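Local coordinates for beta-L-arabinobiosidase (Bacteroides thetaiotaomicron, PDB 5MQR), which probably hydrolyses arabinofuranosyl linkages in plant pectin, as a large multidomain glycosidase of a gut bacterium that combines a beta-propeller with a helical glycoside hydrolase domain, at residues 131-135 against 178-184; 701-707 against 744-748; 797-801 against 812-816. All blocks are in the same frame, centred on the assembly; numbering follows the deposited sequence.

Contact 1. Residues 131-135 against 178-184; sequences GYTKE and DPNDGNG
Two torsions aim Y132 and K134 at the loop 178-184: the Y132 ring carbon CG stands trans to the backbone N (chi1 173°), while K134 turns its CG opposite the carbonyl carbon (chi1 -55°) and runs on fully extended. The contact lies in the N-terminal beta-propeller. Residues 131-135 belong to the connection from strand 120-123, last of one four-stranded blade, to strand 148-157, first of the next, and 178-184 lies in the loop between the second and third strands of that next blade. The Y132 hydroxyl gives a short hydrogen bond of 2.5 Å from OH to N183 O, reaching the oxygen from above its carbonyl plane. K134 and D181 reach toward each other from opposite directions and close a salt bridge, NZ to OD2 2.8 Å, with NZ well above the carboxylate plane. D177 forms a second salt bridge to the same ammonium, and V171 O accepts a hydrogen bond from it. The receiving loop is itself shaped by two successive Asx turns, D178 OD1 accepting from N180 N and D181 OD1 from N183 N. In the second, D181 OD1 accepts from N183 N at 2.9 Å, above the carboxylate plane, while OD2 takes K134 NZ.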
ATOM      1  N   GLY A 131      54.790 -24.157  17.744  1.00 43.76           N
ATOM      2  CA  GLY A 131      55.086 -25.421  17.069  1.00 44.43           C
ATOM      3  C   GLY A 131      54.008 -25.917  16.126  1.00 44.34           C
ATOM      4  O   GLY A 131      54.178 -26.951  15.479  1.00 45.12           O
ATOM      5  N   TYR A 132      52.896 -25.187  16.043  1.00 43.36           N
ATOM      6  CA  TYR A 132      51.823 -25.486  15.089  1.00 42.63           C
ATOM      7  C   TYR A 132      52.330 -25.354  13.652  1.00 43.49           C
ATOM      8  O   TYR A 132      53.089 -24.419  13.352  1.00 43.62           O
ATOM      9  CB  TYR A 132      50.646 -24.518  15.304  1.00 40.82           C
ATOM     10  CG  TYR A 132      49.545 -24.607  14.268  1.00 39.41           C
ATOM     11  CD1 TYR A 132      49.605 -23.860  13.097  1.00 38.65           C
ATOM     12  CD2 TYR A 132      48.442 -25.447  14.461  1.00 39.03           C
ATOM     13  CE1 TYR A 132      48.604 -23.948  12.134  1.00 38.26           C
ATOM     14  CE2 TYR A 132      47.433 -25.539  13.507  1.00 38.50           C
ATOM     15  CZ  TYR A 132      47.512 -24.778  12.349  1.00 38.24           C
ATOM     16  OH  TYR A 132      46.498 -24.829  11.412  1.00 38.10           O
ATOM     17  N   THR A 133      51.883 -26.266  12.781  1.00 44.05           N
ATOM     18  CA  THR A 133      52.264 -26.279  11.369  1.00 44.87           C
ATOM     19  C   THR A 133      51.038 -26.571  10.533  1.00 46.01           C
ATOM     20  O   THR A 133      50.021 -27.022  11.052  1.00 46.35           O
ATOM     21  CB  THR A 133      53.386 -27.327  11.050  1.00 45.58           C
ATOM     22  OG1 THR A 133      52.920 -28.647  11.326  1.00 46.22           O
ATOM     23  CG2 THR A 133      54.638 -27.083  11.878  1.00 45.69           C
ATOM     24  N   LYS A 134      51.133 -26.231   9.250  1.00 47.76           N
ATOM     25  CA  LYS A 134      50.211 -26.659   8.219  1.00 49.47           C
ATOM     26  C   LYS A 134      51.021 -27.300   7.094  1.00 53.54           C
ATOM     27  O   LYS A 134      52.170 -26.900   6.834  1.00 52.46           O
ATOM     28  CB  LYS A 134      49.479 -25.472   7.617  1.00 47.93           C
ATOM     29  CG  LYS A 134      48.742 -24.599   8.601  1.00 46.92           C
ATOM     30  CD  LYS A 134      47.826 -23.678   7.826  1.00 45.65           C
ATOM     31  CE  LYS A 134      47.045 -22.782   8.752  1.00 44.65           C
ATOM     32  NZ  LYS A 134      45.965 -22.073   8.040  1.00 43.58           N
ATOM     33  N   GLU A 135      50.391 -28.258   6.409  1.00 58.44           N
ATOM     34  CA  GLU A 135      50.947 -28.885   5.194  1.00 62.56           C
ATOM     35  C   GLU A 135      51.210 -27.884   4.052  1.00 63.40           C
ATOM     36  O   GLU A 135      52.171 -28.053   3.282  1.00 63.53           O
ATOM     37  CB  GLU A 135      50.013 -29.990   4.682  1.00 64.84           C
ATOM     38  CG  GLU A 135      49.950 -31.210   5.588  1.00 67.57           C
ATOM     39  CD  GLU A 135      49.359 -32.419   4.884  1.00 70.10           C
ATOM     40  OE1 GLU A 135      48.187 -32.347   4.453  1.00 69.70           O
ATOM     41  OE2 GLU A 135      50.076 -33.436   4.754  1.00 73.85           O
ATOM     42  N   ASP A 178      44.980 -19.100   5.091  1.00 45.93           N
ATOM     43  CA  ASP A 178      43.536 -19.247   5.245  1.00 45.38           C
ATOM     44  C   ASP A 178      43.220 -19.877   6.623  1.00 45.20           C
ATOM     45  O   ASP A 178      43.505 -21.070   6.838  1.00 44.03           O
ATOM     46  CB  ASP A 178      43.034 -20.138   4.115  1.00 46.40           C
ATOM     47  CG  ASP A 178      41.592 -20.553   4.284  1.00 47.92           C
ATOM     48  OD1 ASP A 178      40.780 -19.751   4.825  1.00 49.66           O
ATOM     49  OD2 ASP A 178      41.276 -21.689   3.856  1.00 49.00           O
ATOM     50  N   PRO A 179      42.642 -19.084   7.561  1.00 43.93           N
ATOM     51  CA  PRO A 179      42.307 -19.639   8.880  1.00 43.61           C
ATOM     52  C   PRO A 179      41.079 -20.576   8.871  1.00 42.47           C
ATOM     53  O   PRO A 179      40.853 -21.309   9.838  1.00 41.73           O
ATOM     54  CB  PRO A 179      42.020 -18.382   9.711  1.00 43.86           C
ATOM     55  CG  PRO A 179      41.472 -17.411   8.723  1.00 42.84           C
ATOM     56  CD  PRO A 179      42.277 -17.655   7.474  1.00 43.11           C
ATOM     57  N   ASN A 180      40.314 -20.556   7.781  1.00 41.86           N
ATOM     58  CA  ASN A 180      39.113 -21.373   7.636  1.00 41.76           C
ATOM     59  C   ASN A 180      39.390 -22.545   6.719  1.00 41.51           C
ATOM     60  O   ASN A 180      38.568 -22.876   5.860  1.00 40.56           O
ATOM     61  CB  ASN A 180      37.985 -20.528   7.058  1.00 41.97           C
ATOM     62  CG  ASN A 180      37.875 -19.188   7.738  1.00 42.96           C
ATOM     63  OD1 ASN A 180      38.018 -19.081   8.965  1.00 42.54           O
ATOM     64  ND2 ASN A 180      37.635 -18.149   6.948  1.00 44.25           N
ATOM     65  N   ASP A 181      40.554 -23.170   6.921  1.00 41.88           N
ATOM     66  CA  ASP A 181      41.036 -24.261   6.064  1.00 41.90           C
ATOM     67  C   ASP A 181      40.680 -25.651   6.653  1.00 41.94           C
ATOM     68  O   ASP A 181      41.029 -26.690   6.068  1.00 42.07           O
ATOM     69  CB  ASP A 181      42.552 -24.140   5.852  1.00 42.14           C
ATOM     70  CG  ASP A 181      43.336 -24.161   7.158  1.00 42.47           C
ATOM     71  OD1 ASP A 181      42.710 -24.053   8.239  1.00 41.32           O
ATOM     72  OD2 ASP A 181      44.580 -24.264   7.105  1.00 42.88           O
ATOM     73  N   GLY A 182      40.011 -25.651   7.810  1.00 40.48           N
ATOM     74  CA  GLY A 182      39.700 -26.874   8.529  1.00 40.27           C
ATOM     75  C   GLY A 182      40.889 -27.403   9.310  1.00 39.96           C
ATOM     76  O   GLY A 182      40.860 -28.554   9.760  1.00 40.29           O
ATOM     77  N   ASN A 183      41.928 -26.575   9.474  1.00 38.95           N
ATOM     78  CA  ASN A 183      43.080 -26.910  10.314  1.00 39.23           C
ATOM     79  C   ASN A 183      43.182 -25.906  11.466  1.00 38.15           C
ATOM     80  O   ASN A 183      44.258 -25.762  12.054  1.00 37.33           O
ATOM     81  CB  ASN A 183      44.393 -26.904   9.510  1.00 40.24           C
ATOM     82  CG  ASN A 183      44.308 -27.700   8.211  1.00 40.68           C
ATOM     83  OD1 ASN A 183      44.543 -27.172   7.130  1.00 41.10           O
ATOM     84  ND2 ASN A 183      43.979 -28.958   8.315  1.00 41.03           N
ATOM     85  N   GLY A 184      42.063 -25.234  11.793  1.00 36.54           N
ATOM     86  CA  GLY A 184      42.022 -24.277  12.897  1.00 35.96           C
ATOM     87  C   GLY A 184      42.085 -24.938  14.269  1.00 36.22           C
ATOM     88  O   GLY A 184      42.526 -26.080  14.411  1.00 36.44           O
TER
HETATM   89  O   HOH W   1      43.771 -22.664  10.513  1.00 40.79           O

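Contact 2. Residues 701-707 against 744-748; sequences YSDKYNL and MKKMD
M744, a selenomethionine, lays its CB against the D703 carboxylate and then bends at chi2 (-62°), which carries SE past CE of K704 and brings the terminal methyl up against two apolar partners. That methyl, CE, is 3.9 Å from CE2 of Y705 and equally 3.9 Å from CD1 of L707, and both side chains cross M744 at about a right angle. W735 of helix 726-737 packs on M744 and L707 as well. K745 comes next, where a short 3-10 segment begins. Its backbone meets D703 through a water, which accepts from K745 N at 3.0 Å and donates to D703 OD1 at 2.7 Å.

The direct grip falls to K746, whose N donates to D703 OD2 at 2.7 Å, nearly straight (161°). D703 thus sets its carboxylate at the start of the 3-10 segment 745-748 from a different loop, while OD1 uses its anti lone pair for K704 N. This ties the loop from strand 691-692 to helix 712-719 to the one between helices 726-737 and 754-765, all in the MGH1-like region; the protein's other name, six-hairpin glycosidase, is consistent with an (alpha/alpha)6 barrel there. The K746 side chain, extended beyond CG, passes across the D703 side chain and delivers NZ to S702 O, 3.1 Å away and above the carbonyl plane. A weak bond from the same nitrogen goes to Y701 O, whose residue sends its own hydroxyl to R699. Past K746 the segment turns from the first loop: the end of M747 leads away to W735 and Y736 of helix 726-737 and to E781 and R784 of helix 768-788, and D748 also rests on R784.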
ATOM      1  N   TYR A 701     -40.691  12.949 -27.430  1.00 31.92           N
ATOM      2  CA  TYR A 701     -41.485  13.128 -26.197  1.00 31.25           C
ATOM      3  C   TYR A 701     -40.651  13.760 -25.081  1.00 30.39           C
ATOM      4  O   TYR A 701     -41.111  13.921 -23.957  1.00 29.84           O
ATOM      5  CB  TYR A 701     -42.079  11.785 -25.752  1.00 30.83           C
ATOM      6  CG  TYR A 701     -41.029  10.703 -25.596  1.00 30.15           C
ATOM      7  CD1 TYR A 701     -40.294  10.591 -24.417  1.00 28.97           C
ATOM      8  CD2 TYR A 701     -40.746   9.820 -26.642  1.00 29.58           C
ATOM      9  CE1 TYR A 701     -39.328   9.617 -24.273  1.00 28.48           C
ATOM     10  CE2 TYR A 701     -39.777   8.837 -26.506  1.00 28.89           C
ATOM     11  CZ  TYR A 701     -39.068   8.739 -25.319  1.00 28.57           C
ATOM     12  OH  TYR A 701     -38.097   7.774 -25.159  1.00 27.58           O
ATOM     13  N   SER A 702     -39.422  14.141 -25.398  1.00 30.43           N
ATOM     14  CA  SER A 702     -38.535  14.678 -24.384  1.00 30.40           C
ATOM     15  C   SER A 702     -38.958  16.104 -24.044  1.00 30.42           C
ATOM     16  O   SER A 702     -39.720  16.717 -24.768  1.00 30.45           O
ATOM     17  CB  SER A 702     -37.096  14.617 -24.864  1.00 30.26           C
ATOM     18  OG  SER A 702     -36.967  15.399 -26.028  1.00 31.74           O
ATOM     19  N   ASP A 703     -38.487  16.604 -22.912  1.00 30.44           N
ATOM     20  CA  ASP A 703     -38.710  17.992 -22.527  1.00 31.47           C
ATOM     21  C   ASP A 703     -37.653  18.826 -23.262  1.00 31.75           C
ATOM     22  O   ASP A 703     -37.010  18.325 -24.197  1.00 30.86           O
ATOM     23  CB  ASP A 703     -38.599  18.133 -20.995  1.00 31.63           C
ATOM     24  CG  ASP A 703     -39.473  19.233 -20.433  1.00 32.34           C
ATOM     25  OD1 ASP A 703     -39.520  20.343 -21.025  1.00 32.48           O
ATOM     26  OD2 ASP A 703     -40.103  18.980 -19.382  1.00 32.68           O
ATOM     27  N   LYS A 704     -37.459  20.079 -22.843  1.00 33.05           N
ATOM     28  CA  LYS A 704     -36.406  20.942 -23.406  1.00 33.29           C
ATOM     29  C   LYS A 704     -35.046  20.243 -23.294  1.00 32.00           C
ATOM     30  O   LYS A 704     -34.823  19.419 -22.384  1.00 30.81           O
ATOM     31  CB  LYS A 704     -36.360  22.297 -22.684  1.00 35.16           C
ATOM     32  CG  LYS A 704     -37.660  23.128 -22.729  1.00 37.06           C
ATOM     33  CD  LYS A 704     -37.444  24.616 -22.406  1.00 38.53           C
ATOM     34  CE  LYS A 704     -37.211  24.864 -20.918  1.00 39.84           C
ATOM     35  NZ  LYS A 704     -36.267  25.998 -20.586  1.00 41.09           N
ATOM     36  N   TYR A 705     -34.166  20.536 -24.249  1.00 30.97           N
ATOM     37  CA  TYR A 705     -32.801  19.997 -24.270  1.00 30.43           C
ATOM     38  C   TYR A 705     -32.727  18.452 -24.279  1.00 29.32           C
ATOM     39  O   TYR A 705     -31.778  17.856 -23.766  1.00 29.49           O
ATOM     40  CB  TYR A 705     -31.992  20.597 -23.107  1.00 30.75           C
ATOM     41  CG  TYR A 705     -32.382  22.019 -22.825  1.00 32.27           C
ATOM     42  CD1 TYR A 705     -32.426  22.968 -23.860  1.00 33.88           C
ATOM     43  CD2 TYR A 705     -32.772  22.425 -21.541  1.00 32.99           C
ATOM     44  CE1 TYR A 705     -32.840  24.278 -23.628  1.00 34.98           C
ATOM     45  CE2 TYR A 705     -33.163  23.742 -21.295  1.00 34.52           C
ATOM     46  CZ  TYR A 705     -33.203  24.662 -22.335  1.00 35.15           C
ATOM     47  OH  TYR A 705     -33.604  25.946 -22.094  1.00 36.00           O
ATOM     48  N   ASN A 706     -33.726  17.818 -24.886  1.00 28.31           N
ATOM     49  CA  ASN A 706     -33.832  16.362 -24.964  1.00 27.79           C
ATOM     50  C   ASN A 706     -33.896  15.621 -23.588  1.00 27.14           C
ATOM     51  O   ASN A 706     -33.564  14.439 -23.477  1.00 26.11           O
ATOM     52  CB  ASN A 706     -32.709  15.810 -25.867  1.00 26.96           C
ATOM     53  CG  ASN A 706     -33.030  14.462 -26.441  1.00 26.74           C
ATOM     54  OD1 ASN A 706     -34.174  14.190 -26.828  1.00 26.77           O
ATOM     55  ND2 ASN A 706     -32.023  13.588 -26.495  1.00 26.75           N
ATOM     56  N   LEU A 707     -34.374  16.313 -22.561  1.00 27.26           N
ATOM     57  CA  LEU A 707     -34.420  15.740 -21.222  1.00 27.07           C
ATOM     58  C   LEU A 707     -35.620  14.818 -21.040  1.00 26.92           C
ATOM     59  O   LEU A 707     -36.738  15.160 -21.407  1.00 27.13           O
ATOM     60  CB  LEU A 707     -34.436  16.847 -20.177  1.00 27.79           C
ATOM     61  CG  LEU A 707     -33.182  17.724 -20.132  1.00 28.23           C
ATOM     62  CD1 LEU A 707     -33.400  18.904 -19.190  1.00 28.87           C
ATOM     63  CD2 LEU A 707     -31.964  16.914 -19.712  1.00 27.80           C
HETATM   64  N   MSE A 744     -39.160  21.537 -14.869  1.00 34.72           N
HETATM   65  CA  MSE A 744     -39.482  21.021 -16.201  1.00 35.98           C
HETATM   66  C   MSE A 744     -40.893  20.446 -16.182  1.00 37.33           C
HETATM   67  O   MSE A 744     -41.280  19.723 -15.265  1.00 37.03           O
HETATM   68  CB  MSE A 744     -38.476  19.958 -16.674  1.00 35.75           C
HETATM   69  CG  MSE A 744     -37.051  20.442 -16.992  1.00 36.13           C
HETATM   70 SE   MSE A 744     -37.017  21.758 -18.470  1.00 38.06          SE
HETATM   71  CE  MSE A 744     -35.148  22.320 -18.291  1.00 36.55           C
ATOM     72  N   LYS A 745     -41.672  20.796 -17.192  1.00 38.80           N
ATOM     73  CA  LYS A 745     -43.059  20.377 -17.309  1.00 41.44           C
ATOM     74  C   LYS A 745     -43.216  18.846 -17.331  1.00 39.45           C
ATOM     75  O   LYS A 745     -44.113  18.311 -16.690  1.00 38.46           O
ATOM     76  CB  LYS A 745     -43.612  21.000 -18.597  1.00 45.78           C
ATOM     77  CG  LYS A 745     -45.085  20.813 -18.905  1.00 49.76           C
ATOM     78  CD  LYS A 745     -45.590  21.825 -19.974  1.00 54.52           C
ATOM     79  CE  LYS A 745     -44.635  22.089 -21.175  1.00 56.07           C
ATOM     80  NZ  LYS A 745     -43.704  23.271 -21.014  1.00 57.51           N
ATOM     81  N   LYS A 746     -42.313  18.149 -18.030  1.00 37.63           N
ATOM     82  CA  LYS A 746     -42.450  16.698 -18.245  1.00 36.90           C
ATOM     83  C   LYS A 746     -41.891  15.818 -17.137  1.00 35.08           C
ATOM     84  O   LYS A 746     -41.840  14.606 -17.285  1.00 35.27           O
ATOM     85  CB  LYS A 746     -41.905  16.300 -19.615  1.00 37.21           C
ATOM     86  CG  LYS A 746     -42.703  16.985 -20.711  1.00 38.64           C
ATOM     87  CD  LYS A 746     -42.263  16.573 -22.095  1.00 39.41           C
ATOM     88  CE  LYS A 746     -43.097  17.308 -23.131  1.00 40.62           C
ATOM     89  NZ  LYS A 746     -42.772  16.814 -24.495  1.00 41.70           N
HETATM   90  N   MSE A 747     -41.552  16.406 -15.999  1.00 34.21           N
HETATM   91  CA  MSE A 747     -41.406  15.625 -14.757  1.00 33.92           C
HETATM   92  C   MSE A 747     -42.703  14.916 -14.397  1.00 34.38           C
HETATM   93  O   MSE A 747     -42.678  13.854 -13.768  1.00 34.01           O
HETATM   94  CB  MSE A 747     -40.944  16.510 -13.593  1.00 33.34           C
HETATM   95  CG  MSE A 747     -39.511  16.963 -13.831  1.00 33.10           C
HETATM   96 SE   MSE A 747     -38.688  17.824 -12.272  1.00 32.99          SE
HETATM   97  CE  MSE A 747     -38.343  16.103 -11.392  1.00 32.77           C
ATOM     98  N   ASP A 748     -43.847  15.477 -14.796  1.00 35.25           N
ATOM     99  CA  ASP A 748     -45.113  14.812 -14.559  1.00 36.83           C
ATOM    100  C   ASP A 748     -45.329  13.537 -15.419  1.00 35.33           C
ATOM    101  O   ASP A 748     -46.302  12.844 -15.205  1.00 35.69           O
ATOM    102  CB  ASP A 748     -46.313  15.813 -14.592  1.00 39.38           C
ATOM    103  CG  ASP A 748     -46.645  16.361 -15.991  1.00 41.30           C
ATOM    104  OD1 ASP A 748     -46.131  15.886 -17.033  1.00 42.49           O
ATOM    105  OD2 ASP A 748     -47.455  17.310 -16.041  1.00 43.67           O
TER
HETATM  106  O   HOH W   2     -40.466  22.313 -19.474  1.00 31.00           O

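Contact 3. Residues 797-801 against 812-816; sequences WQGDV and GRNKK
W797 offers one face of its indole to K816, whose aliphatic chain runs alongside it in the same direction. This is a CH-pi contact: K816 CG stands 3.9 Å from the centroid of the W797 six-membered ring, only 16° off the ring normal, and further out K816 CE comes to 3.8 Å from W797 CZ2. Q798 turns away, its amide NE2 bonded to S751 OG, while its backbone pairs with that of Y817. At G799 the main chains touch closely, with CA 3.1 Å from G812 O.

The same oxygen accepts a hydrogen bond across the contact, from D800 N at 3.1 Å. That donor sits well above the carbonyl plane, and K815 N, which closes the type II beta turn G812-K815, arrives from the opposite face. A chi1 of 66° tucks CG of D800 in between the two main-chain branches at CA, which brings the carboxylate back to G812, and OD2 is bonded to S808 OG. V801 then sets CG2 over one face of the R813 guanidinium, 3.6 Å from NH1, which is in a salt bridge with E807. Both segments belong to the long connection between helix 768-788 and helix 820-839, so the contact folds that single loop back on itself: W797 rests on N789 just beyond the first helix, and K816 lies shortly before the second.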
ATOM      1  N   TRP A 797     -51.239   5.122  -7.463  1.00 32.04           N
ATOM      2  CA  TRP A 797     -51.374   4.410  -8.717  1.00 31.90           C
ATOM      3  C   TRP A 797     -50.430   5.013  -9.708  1.00 31.34           C
ATOM      4  O   TRP A 797     -50.061   6.178  -9.599  1.00 31.70           O
ATOM      5  CB  TRP A 797     -52.785   4.470  -9.292  1.00 32.71           C
ATOM      6  CG  TRP A 797     -53.285   5.840  -9.621  1.00 33.28           C
ATOM      7  CD1 TRP A 797     -54.029   6.648  -8.809  1.00 34.01           C
ATOM      8  CD2 TRP A 797     -53.094   6.569 -10.843  1.00 33.23           C
ATOM      9  NE1 TRP A 797     -54.315   7.831  -9.446  1.00 34.36           N
ATOM     10  CE2 TRP A 797     -53.754   7.811 -10.697  1.00 33.93           C
ATOM     11  CE3 TRP A 797     -52.432   6.296 -12.047  1.00 32.97           C
ATOM     12  CZ2 TRP A 797     -53.772   8.782 -11.713  1.00 34.15           C
ATOM     13  CZ3 TRP A 797     -52.437   7.269 -13.063  1.00 32.97           C
ATOM     14  CH2 TRP A 797     -53.095   8.494 -12.886  1.00 33.37           C
ATOM     15  N   GLN A 798     -50.037   4.211 -10.687  1.00 30.98           N
ATOM     16  CA  GLN A 798     -49.384   4.730 -11.869  1.00 30.44           C
ATOM     17  C   GLN A 798     -49.629   3.808 -13.025  1.00 30.40           C
ATOM     18  O   GLN A 798     -49.606   2.589 -12.858  1.00 30.88           O
ATOM     19  CB  GLN A 798     -47.891   4.853 -11.637  1.00 30.19           C
ATOM     20  CG  GLN A 798     -47.147   5.550 -12.767  1.00 30.02           C
ATOM     21  CD  GLN A 798     -47.492   7.013 -12.917  1.00 30.50           C
ATOM     22  OE1 GLN A 798     -48.604   7.372 -13.285  1.00 31.74           O
ATOM     23  NE2 GLN A 798     -46.512   7.872 -12.674  1.00 30.67           N
ATOM     24  N   GLY A 799     -49.857   4.382 -14.199  1.00 30.21           N
ATOM     25  CA  GLY A 799     -49.828   3.596 -15.439  1.00 30.38           C
ATOM     26  C   GLY A 799     -48.436   3.046 -15.688  1.00 29.73           C
ATOM     27  O   GLY A 799     -47.442   3.733 -15.418  1.00 29.09           O
ATOM     28  N   ASP A 800     -48.329   1.812 -16.168  1.00 29.68           N
ATOM     29  CA  ASP A 800     -46.987   1.201 -16.278  1.00 29.48           C
ATOM     30  C   ASP A 800     -46.076   1.964 -17.263  1.00 29.20           C
ATOM     31  O   ASP A 800     -44.889   2.085 -17.019  1.00 29.46           O
ATOM     32  CB  ASP A 800     -47.020  -0.333 -16.499  1.00 29.43           C
ATOM     33  CG  ASP A 800     -47.626  -0.764 -17.850  1.00 29.80           C
ATOM     34  OD1 ASP A 800     -48.190   0.066 -18.601  1.00 29.56           O
ATOM     35  OD2 ASP A 800     -47.526  -1.976 -18.141  1.00 29.28           O
ATOM     36  N   VAL A 801     -46.658   2.566 -18.294  1.00 29.72           N
ATOM     37  CA  VAL A 801     -45.927   3.437 -19.241  1.00 29.76           C
ATOM     38  C   VAL A 801     -45.239   4.625 -18.518  1.00 29.18           C
ATOM     39  O   VAL A 801     -44.117   5.010 -18.856  1.00 28.63           O
ATOM     40  CB  VAL A 801     -46.863   3.962 -20.385  1.00 30.48           C
ATOM     41  CG1 VAL A 801     -46.110   4.880 -21.345  1.00 30.42           C
ATOM     42  CG2 VAL A 801     -47.495   2.807 -21.166  1.00 30.71           C
ATOM     43  N   GLY A 812     -50.558  -1.753 -16.978  1.00 36.68           N
ATOM     44  CA  GLY A 812     -51.414  -0.664 -16.842  1.00 37.75           C
ATOM     45  C   GLY A 812     -51.303   0.452 -17.835  1.00 38.08           C
ATOM     46  O   GLY A 812     -51.141   1.557 -17.375  1.00 39.46           O
ATOM     47  N   ARG A 813     -51.411   0.236 -19.154  1.00 38.95           N
ATOM     48  CA  ARG A 813     -51.547   1.401 -20.073  1.00 40.09           C
ATOM     49  C   ARG A 813     -52.900   2.031 -19.779  1.00 40.67           C
ATOM     50  O   ARG A 813     -53.920   1.357 -19.897  1.00 40.14           O
ATOM     51  CB  ARG A 813     -51.431   1.061 -21.568  1.00 41.52           C
ATOM     52  CG  ARG A 813     -51.687   2.271 -22.501  1.00 43.15           C
ATOM     53  CD  ARG A 813     -51.367   2.074 -23.996  1.00 44.42           C
ATOM     54  NE  ARG A 813     -49.918   2.173 -24.249  1.00 46.83           N
ATOM     55  CZ  ARG A 813     -49.049   1.144 -24.250  1.00 48.09           C
ATOM     56  NH1 ARG A 813     -47.747   1.362 -24.453  1.00 46.97           N
ATOM     57  NH2 ARG A 813     -49.462  -0.114 -24.058  1.00 49.55           N
ATOM     58  N   ASN A 814     -52.895   3.306 -19.375  1.00 41.09           N
ATOM     59  CA  ASN A 814     -54.107   4.026 -18.935  1.00 41.95           C
ATOM     60  C   ASN A 814     -54.851   3.314 -17.793  1.00 41.76           C
ATOM     61  O   ASN A 814     -56.073   3.405 -17.702  1.00 40.95           O
ATOM     62  CB  ASN A 814     -55.072   4.271 -20.122  1.00 44.04           C
ATOM     63  CG  ASN A 814     -54.442   5.099 -21.237  1.00 45.60           C
ATOM     64  OD1 ASN A 814     -54.215   4.616 -22.365  1.00 47.04           O
ATOM     65  ND2 ASN A 814     -54.145   6.355 -20.925  1.00 45.90           N
ATOM     66  N   LYS A 815     -54.130   2.578 -16.944  1.00 40.76           N
ATOM     67  CA  LYS A 815     -54.744   1.956 -15.768  1.00 41.44           C
ATOM     68  C   LYS A 815     -54.238   2.661 -14.519  1.00 40.52           C
ATOM     69  O   LYS A 815     -53.189   3.310 -14.535  1.00 39.82           O
ATOM     70  CB  LYS A 815     -54.431   0.456 -15.651  1.00 42.48           C
ATOM     71  CG  LYS A 815     -54.817  -0.422 -16.837  1.00 42.90           C
ATOM     72  CD  LYS A 815     -56.323  -0.539 -17.011  1.00 44.70           C
ATOM     73  CE  LYS A 815     -56.662  -1.601 -18.050  1.00 45.67           C
ATOM     74  NZ  LYS A 815     -58.015  -1.365 -18.634  1.00 47.29           N
ATOM     75  N   LYS A 816     -55.004   2.504 -13.450  1.00 40.28           N
ATOM     76  CA  LYS A 816     -54.726   3.108 -12.168  1.00 40.60           C
ATOM     77  C   LYS A 816     -54.519   1.987 -11.199  1.00 39.25           C
ATOM     78  O   LYS A 816     -55.272   1.827 -10.255  1.00 39.62           O
ATOM     79  CB  LYS A 816     -55.888   3.999 -11.723  1.00 42.74           C
ATOM     80  CG  LYS A 816     -56.122   5.172 -12.660  1.00 44.33           C
ATOM     81  CD  LYS A 816     -57.110   6.178 -12.094  1.00 45.80           C
ATOM     82  CE  LYS A 816     -57.055   7.434 -12.943  1.00 46.98           C
ATOM     83  NZ  LYS A 816     -58.180   8.343 -12.620  1.00 49.00           N
TER

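Contact 1 stands apart from the other two, in the N-terminal propeller across the centre of the chain: its centre is about 99 Å from that of contact 2 and about 104 Å from that of contact 3. Contacts 2 and 3 are neighbours within the MGH1-like domain, with centres about 20 Å apart and nearest atoms about 6 Å apart, yet they do not touch. Helix 768-788 links them, since M747 and D748 lean on it and the loop of contact 3 leaves from its end. Both also approach bound HEPES buffer, at about 3 Å from the side chain of Y701 and about 4 Å from that of V801. The three contacts follow one another along the chain without interleaving.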